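Local atomic coordinates of putative glyoxalase superfamily protein (PDB entry 3IUZ), a protein that probably converts 2-oxoadipate to 2-hydroxyglutarate as an iron(II)-dependent dioxygenase and decarboxylase. Residues Ile45-Asn50 / Pro109-Arg113; Trp228-Glu232 / Val298-Phe302; Asp244-Leu249 / Glu304-Arg308. All blocks are in the same frame, centred on the assembly; numbering follows the deposited sequence. Where two conformers were deposited one is given.

From the N terminus, contact 1 comes first: helix 42-60 meets the junction of helix 101-110 and strand 112-120, closing a loop of 58 residues. It is complete before contact 2 opens at the end of helix 224-232. Contact 3 opens next, at the start of helix 246-252; then 298-302 closes contact 2 and 304-308 closes contact 3. The last two therefore cross, their segments alternating along the chain, and both use strand 293-306. Their centres lie about 24 Å apart, and contacts 1 and 2 sit on opposite sides of the chain's centre. All three tie helices to the same mixed sheet.

Contact 1. Residues Ile45-Asn50 / Pro109-Arg113; sequences IAQALN and PLGYR
Ile45 and Leu110 begin this buried contact: Ile45 CG2 approaches Leu110 CD2 at 4.1 Å, the two side chains crossing at about a right angle. One residue on, Ala46 turns its CB to the tyrosine, 4.1 Å from Tyr112 CE1, while its carbonyl oxygen takes a bond from a water. Leu49, a turn after Ile45, touches the other branch of Leu110 (CD2 to CD1, 3.7 Å), so one leucine is bracketed by two side chains on the same helix. Asn50 supplies the polar end. With CG anti to its carbonyl carbon, beside the backbone N, its amide comes round to the phenol, and ND2 donates to Tyr112 OH at 3.0 Å (N-H...O 153°). ND2 sits at the edge of the Tyr112 ring, near its plane, while the hydroxyl oxygen is 20° out of the amide plane. Amide and ring stand 46° apart. The water also donates to Asn50 OD1 and bonds Tyr112 OH at 2.8 Å; Ala140 O adds a weak bond to the phenol. Gly111, with positive phi, turns the chain between Leu110 and Tyr112. The whole is a helix packed, through a leucine and a tyrosine, against a Schellman-terminated helix running straight into a sheet strand.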
# COMPACT_ATOMS: atom_id res chain seq x y z
N ILE A 45 11.38 -6.71 -10.05
CA ILE A 45 11.16 -5.31 -9.82
C ILE A 45 9.92 -5.11 -8.96
O ILE A 45 9.91 -4.27 -8.03
CB ILE A 45 11.09 -4.52 -11.15
CG1 ILE A 45 12.48 -4.45 -11.77
CG2 ILE A 45 10.51 -3.10 -10.96
CD1 ILE A 45 12.47 -4.17 -13.34
N ALA A 46 8.86 -5.86 -9.28
CA ALA A 46 7.61 -5.72 -8.54
C ALA A 46 7.79 -6.09 -7.07
O ALA A 46 7.29 -5.39 -6.17
CB ALA A 46 6.51 -6.56 -9.18
N GLN A 47 8.50 -7.18 -6.83
CA GLN A 47 8.81 -7.65 -5.48
C GLN A 47 9.69 -6.62 -4.73
O GLN A 47 9.35 -6.26 -3.57
CB GLN A 47 9.46 -9.02 -5.53
CG GLN A 47 9.95 -9.56 -4.19
CD GLN A 47 8.86 -9.84 -3.25
OE1 GLN A 47 7.71 -10.05 -3.63
NE2 GLN A 47 9.22 -9.88 -1.96
N ALA A 48 10.71 -6.09 -5.41
CA ALA A 48 11.59 -5.06 -4.77
C ALA A 48 10.82 -3.81 -4.48
O ALA A 48 10.95 -3.29 -3.34
CB ALA A 48 12.82 -4.76 -5.54
N LEU A 49 10.00 -3.34 -5.43
CA LEU A 49 9.16 -2.14 -5.14
C LEU A 49 8.32 -2.37 -3.86
O LEU A 49 8.26 -1.49 -2.99
CB LEU A 49 8.23 -1.78 -6.29
CG LEU A 49 7.16 -0.73 -6.06
CD1 LEU A 49 7.81 0.64 -5.76
CD2 LEU A 49 6.14 -0.66 -7.21
N ASN A 50 7.68 -3.54 -3.79
CA ASN A 50 6.83 -3.86 -2.67
C ASN A 50 7.57 -3.81 -1.35
O ASN A 50 7.02 -3.35 -0.38
CB ASN A 50 6.19 -5.25 -2.81
CG ASN A 50 5.07 -5.26 -3.83
OD1 ASN A 50 4.71 -4.20 -4.33
ND2 ASN A 50 4.58 -6.48 -4.21
N PRO A 109 1.45 -2.48 -16.12
CA PRO A 109 2.72 -2.75 -16.80
C PRO A 109 3.79 -3.43 -15.90
O PRO A 109 4.71 -4.08 -16.40
CB PRO A 109 3.16 -1.36 -17.25
CG PRO A 109 2.39 -0.41 -16.35
CD PRO A 109 1.10 -1.05 -16.16
N LEU A 110 3.70 -3.29 -14.59
CA LEU A 110 4.53 -4.09 -13.67
C LEU A 110 4.25 -5.60 -13.71
O LEU A 110 5.08 -6.37 -13.25
CB LEU A 110 4.39 -3.65 -12.24
CG LEU A 110 5.09 -2.34 -11.87
CD1 LEU A 110 4.70 -1.92 -10.39
CD2 LEU A 110 6.63 -2.34 -12.08
N GLY A 111 3.09 -5.99 -14.23
CA GLY A 111 2.74 -7.40 -14.36
C GLY A 111 1.54 -7.84 -13.52
O GLY A 111 1.26 -9.01 -13.45
N TYR A 112 0.86 -6.91 -12.84
CA TYR A 112 -0.34 -7.26 -12.08
C TYR A 112 -1.60 -7.38 -12.99
O TYR A 112 -1.71 -6.73 -14.03
CB TYR A 112 -0.64 -6.24 -10.96
CG TYR A 112 0.40 -6.28 -9.86
CD1 TYR A 112 1.57 -5.53 -9.98
CD2 TYR A 112 0.20 -7.04 -8.70
CE1 TYR A 112 2.52 -5.55 -8.96
CE2 TYR A 112 1.16 -7.09 -7.72
CZ TYR A 112 2.31 -6.34 -7.85
OH TYR A 112 3.27 -6.37 -6.87
N ARG A 113 -2.55 -8.19 -12.51
CA ARG A 113 -3.85 -8.36 -13.11
C ARG A 113 -4.89 -8.26 -12.03
O ARG A 113 -4.67 -8.69 -10.90
CB ARG A 113 -3.99 -9.75 -13.71
CG ARG A 113 -3.05 -9.99 -14.85
CD ARG A 113 -3.17 -11.44 -15.30
NE ARG A 113 -2.30 -11.68 -16.44
CZ ARG A 113 -1.80 -12.88 -16.78
NH1 ARG A 113 -2.05 -13.95 -16.03
NH2 ARG A 113 -1.01 -12.99 -17.86
O HOH W 1 5.06 -4.22 -6.95

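Contact 2. Residues Trp228-Glu232 / Val298-Phe302; sequences WIATE and VPGSF
Trp228 and Gly300 join the last turn of helix 224-232 to strand 293-306 at its interruption, a helix-on-sheet contact in a protein of the glyoxalase clan. The close part is the edge of the indole. Trp228 NE1 donates to Gly300 O at 2.9 Å with a nearly straight N-H...O angle of 168°; the acceptor lies almost in the ring plane, whereas the donor stands 52° out of the carbonyl plane and so is not on a lone pair. Farther round the same edge, Trp228 CZ2 is 3.7 Å from Ser301 OG. Setting CG anti to the backbone N (chi1 -172°) carries the ring across to the strand, and Glu232 CG covers one face near the rim, 3.5 Å above the plane. Arg86 makes a cation-pi interaction with the Trp228 ring.

The exposed side is Pro299, whose CB comes only to 4.4 Å from Trp228 CD1. Other contacts are buried but less direct. Thr231 and Val298 meet tip to tip, OG1 to CG2, and one water joins Thr231 OG1 to Pro299 O. A second links Glu232 OE1 to Ser301 OG, which also hydrogen-bonds Phe236 O. Arg284 NE forms a salt bridge with Glu232 OE2, probably helping to keep that carboxylate ionised. The same oxygen receives the hydroxyl of Thr231 through its anti lone pair, OG1 to OE2, 2.6 Å.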
# COMPACT_ATOMS: atom_id res chain seq x y z
N TRP A 228 -9.70 10.39 6.20
CA TRP A 228 -8.38 9.75 6.18
C TRP A 228 -7.64 10.01 4.87
O TRP A 228 -6.48 10.46 4.84
CB TRP A 228 -8.53 8.25 6.48
CG TRP A 228 -7.29 7.56 6.66
CD1 TRP A 228 -6.69 7.23 7.87
CD2 TRP A 228 -6.44 7.01 5.64
NE1 TRP A 228 -5.54 6.55 7.64
CE2 TRP A 228 -5.36 6.39 6.28
CE3 TRP A 228 -6.50 6.98 4.23
CZ2 TRP A 228 -4.32 5.78 5.57
CZ3 TRP A 228 -5.50 6.38 3.52
CH2 TRP A 228 -4.41 5.78 4.18
N ILE A 229 -8.34 9.83 3.76
CA ILE A 229 -7.78 10.14 2.45
C ILE A 229 -7.33 11.59 2.36
O ILE A 229 -6.28 11.90 1.83
CB ILE A 229 -8.73 9.78 1.29
CG1 ILE A 229 -9.05 8.28 1.33
CG2 ILE A 229 -8.07 10.19 -0.04
CD1 ILE A 229 -10.14 7.80 0.35
N ALA A 230 -8.12 12.49 2.95
CA ALA A 230 -7.74 13.88 2.95
C ALA A 230 -6.39 14.15 3.58
O ALA A 230 -5.67 15.07 3.15
CB ALA A 230 -8.86 14.74 3.61
N THR A 231 -6.01 13.37 4.58
CA THR A 231 -4.75 13.63 5.27
C THR A 231 -3.63 12.77 4.69
O THR A 231 -2.49 13.23 4.63
CB THR A 231 -4.84 13.43 6.83
OG1 THR A 231 -4.80 12.04 7.16
CG2 THR A 231 -6.10 14.07 7.41
N GLU A 232 -3.95 11.54 4.30
CA GLU A 232 -2.91 10.57 3.87
C GLU A 232 -2.81 10.34 2.34
O GLU A 232 -1.83 9.77 1.86
CB GLU A 232 -3.15 9.18 4.50
CG GLU A 232 -3.32 9.20 6.01
CD GLU A 232 -2.18 9.91 6.68
OE1 GLU A 232 -1.06 9.33 6.66
OE2 GLU A 232 -2.42 11.04 7.18
N VAL A 298 -4.04 12.58 13.95
CA VAL A 298 -5.14 11.92 13.25
C VAL A 298 -4.72 10.46 13.06
O VAL A 298 -3.55 10.16 13.20
CB VAL A 298 -5.43 12.61 11.88
CG1 VAL A 298 -5.92 14.02 12.06
CG2 VAL A 298 -4.17 12.55 10.93
N PRO A 299 -5.66 9.57 12.72
CA PRO A 299 -5.27 8.17 12.50
C PRO A 299 -4.39 8.03 11.28
O PRO A 299 -4.68 8.62 10.25
CB PRO A 299 -6.60 7.47 12.26
CG PRO A 299 -7.59 8.31 12.89
CD PRO A 299 -7.11 9.72 12.71
N GLY A 300 -3.32 7.24 11.42
CA GLY A 300 -2.41 6.99 10.35
C GLY A 300 -2.75 5.61 9.79
O GLY A 300 -3.91 5.24 9.60
N SER A 301 -1.72 4.85 9.57
CA SER A 301 -1.84 3.53 8.95
C SER A 301 -1.62 2.43 9.98
O SER A 301 -1.27 2.71 11.14
CB SER A 301 -0.81 3.47 7.84
OG SER A 301 -1.14 4.43 6.85
N PHE A 302 -1.79 1.17 9.59
CA PHE A 302 -1.73 0.03 10.51
C PHE A 302 -1.05 -1.19 9.89
O PHE A 302 -0.78 -1.24 8.66
CB PHE A 302 -3.11 -0.34 11.13
CG PHE A 302 -4.18 -0.82 10.16
CD1 PHE A 302 -5.02 0.08 9.53
CD2 PHE A 302 -4.36 -2.18 9.90
CE1 PHE A 302 -6.04 -0.34 8.70
CE2 PHE A 302 -5.36 -2.61 9.04
CZ PHE A 302 -6.22 -1.69 8.44
O HOH W 2 -6.37 10.65 9.06
O HOH W 3 -0.17 6.98 6.88

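Contact 3. Residues Asp244-Leu249 / Glu304-Arg308; sequences DDVFGL and EFITR
The first turn of helix 246-252 rests on the end of strand 293-306, with Val246 and Leu249 turned to Phe305 and Thr307. Val246 lies close to the backbone of the strand. Its CG1 is 3.7 Å from Ile306 C and 3.8 Å from Phe305 CB, so one methyl spans consecutive residues rather than a single side chain.

Leu249, one turn along, reaches the aromatic ring. With CG anti to the backbone N (chi1 -176°), the side chain extends so that CD2 lies over one face of Phe305, 3.7 Å from the ring centroid and 25° off the normal, a CH-pi contact. The CH-pi geometry holds for one of the two deposited conformers of Leu249 and is to that extent doubtful. Tyr67 and Tyr303 meet Phe305 edge-to-face, making it part of an aromatic group.

The polar side is weaker. Val246 N lies 3.3 Å from Thr307 OG1, with the N-H well off line (123°), a weak bond, and Thr307 too has two conformers. The stronger partner of that hydroxyl is Val243 O, just before the helix segment, which links the threonine to the approach to the helix.

Asp245 caps the helix start from the N-cap position, though through weak bonds. Its OD1 accepts weakly from Phe247 N at 3.0 Å, and Gly248 N gives weak bonds to Asp245 OD2 (3.0 Å) and OD1 (3.3 Å). These bonds put the anion at the positive end of the helix dipole, which would tend to stabilise its charge. Together this is an Asp N-capped helix laid by its first turn on the end of a sheet strand.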
# COMPACT_ATOMS: atom_id res chain seq x y z
N ASP A 244 0.83 -18.16 9.91
CA ASP A 244 0.21 -19.48 10.01
C ASP A 244 -1.06 -19.45 10.80
O ASP A 244 -1.95 -20.25 10.53
CB ASP A 244 1.12 -20.47 10.74
CG ASP A 244 2.36 -20.86 9.94
OD1 ASP A 244 2.34 -20.79 8.68
OD2 ASP A 244 3.34 -21.27 10.61
N ASP A 245 -1.14 -18.59 11.82
CA ASP A 245 -2.26 -18.61 12.73
C ASP A 245 -2.54 -17.27 13.38
O ASP A 245 -1.92 -16.91 14.38
CB ASP A 245 -2.05 -19.67 13.85
CG ASP A 245 -3.15 -19.63 14.93
OD1 ASP A 245 -4.30 -19.21 14.70
OD2 ASP A 245 -2.84 -20.01 16.06
N VAL A 246 -3.53 -16.54 12.86
CA VAL A 246 -3.78 -15.22 13.36
C VAL A 246 -4.32 -15.26 14.77
O VAL A 246 -4.14 -14.28 15.50
CB VAL A 246 -4.79 -14.35 12.50
CG1 VAL A 246 -4.17 -13.92 11.24
CG2 VAL A 246 -6.12 -15.08 12.30
N PHE A 247 -5.01 -16.34 15.14
CA PHE A 247 -5.65 -16.42 16.46
C PHE A 247 -4.61 -16.50 17.55
O PHE A 247 -4.63 -15.73 18.51
CB PHE A 247 -6.62 -17.63 16.56
CG PHE A 247 -7.89 -17.39 15.83
CD1 PHE A 247 -8.80 -16.47 16.31
CD2 PHE A 247 -8.12 -17.98 14.61
CE1 PHE A 247 -9.97 -16.19 15.60
CE2 PHE A 247 -9.28 -17.70 13.91
CZ PHE A 247 -10.19 -16.81 14.39
N GLY A 248 -3.72 -17.46 17.39
CA GLY A 248 -2.57 -17.63 18.30
C GLY A 248 -1.74 -16.35 18.37
O GLY A 248 -1.37 -15.91 19.44
N LEU A 249 -1.46 -15.74 17.22
CA LEU A 249 -0.61 -14.57 17.17
C LEU A 249 -1.27 -13.39 17.88
O LEU A 249 -0.63 -12.70 18.66
CB LEU A 249 -0.25 -14.22 15.73
CG LEU A 249 0.73 -13.07 15.44
CD1 LEU A 249 2.01 -13.16 16.24
CD2 LEU A 249 1.01 -13.10 13.95
N GLU A 304 -1.28 -5.36 9.73
CA GLU A 304 -2.32 -6.35 9.78
C GLU A 304 -1.76 -7.75 9.53
O GLU A 304 -0.74 -7.92 8.87
CB GLU A 304 -3.38 -6.02 8.70
CG GLU A 304 -4.52 -7.06 8.52
CD GLU A 304 -5.49 -6.63 7.43
OE1 GLU A 304 -5.23 -6.89 6.24
OE2 GLU A 304 -6.48 -5.98 7.79
N PHE A 305 -2.45 -8.73 10.07
CA PHE A 305 -2.10 -10.13 9.92
C PHE A 305 -3.21 -10.87 9.18
O PHE A 305 -4.40 -10.57 9.36
CB PHE A 305 -1.93 -10.79 11.27
CG PHE A 305 -0.85 -10.21 12.09
CD1 PHE A 305 0.47 -10.47 11.82
CD2 PHE A 305 -1.14 -9.35 13.13
CE1 PHE A 305 1.50 -9.92 12.57
CE2 PHE A 305 -0.09 -8.82 13.89
CZ PHE A 305 1.21 -9.11 13.59
N ILE A 306 -2.81 -11.88 8.41
CA ILE A 306 -3.78 -12.64 7.64
C ILE A 306 -3.32 -14.09 7.62
O ILE A 306 -2.12 -14.36 7.56
CB ILE A 306 -3.90 -12.12 6.20
CG1 ILE A 306 -5.10 -12.75 5.46
CG2 ILE A 306 -2.58 -12.31 5.43
CD1 ILE A 306 -5.56 -11.84 4.23
N THR A 307 -4.28 -15.00 7.71
CA THR A 307 -4.05 -16.41 7.43
C THR A 307 -4.92 -16.82 6.22
O THR A 307 -6.12 -16.46 6.14
CB THR A 307 -4.32 -17.31 8.67
OG1 THR A 307 -3.29 -17.12 9.64
CG2 THR A 307 -4.37 -18.79 8.30
N ARG A 308 -4.33 -17.52 5.27
CA ARG A 308 -5.04 -17.91 4.05
C ARG A 308 -4.92 -19.42 3.96
O ARG A 308 -3.81 -19.95 3.80
CB ARG A 308 -4.43 -17.29 2.80
CG ARG A 308 -4.55 -15.83 2.70
CD ARG A 308 -3.83 -15.37 1.42
NE ARG A 308 -3.96 -13.93 1.22
CZ ARG A 308 -5.09 -13.31 0.91
NH1 ARG A 308 -6.24 -13.96 0.70
NH2 ARG A 308 -5.04 -12.00 0.75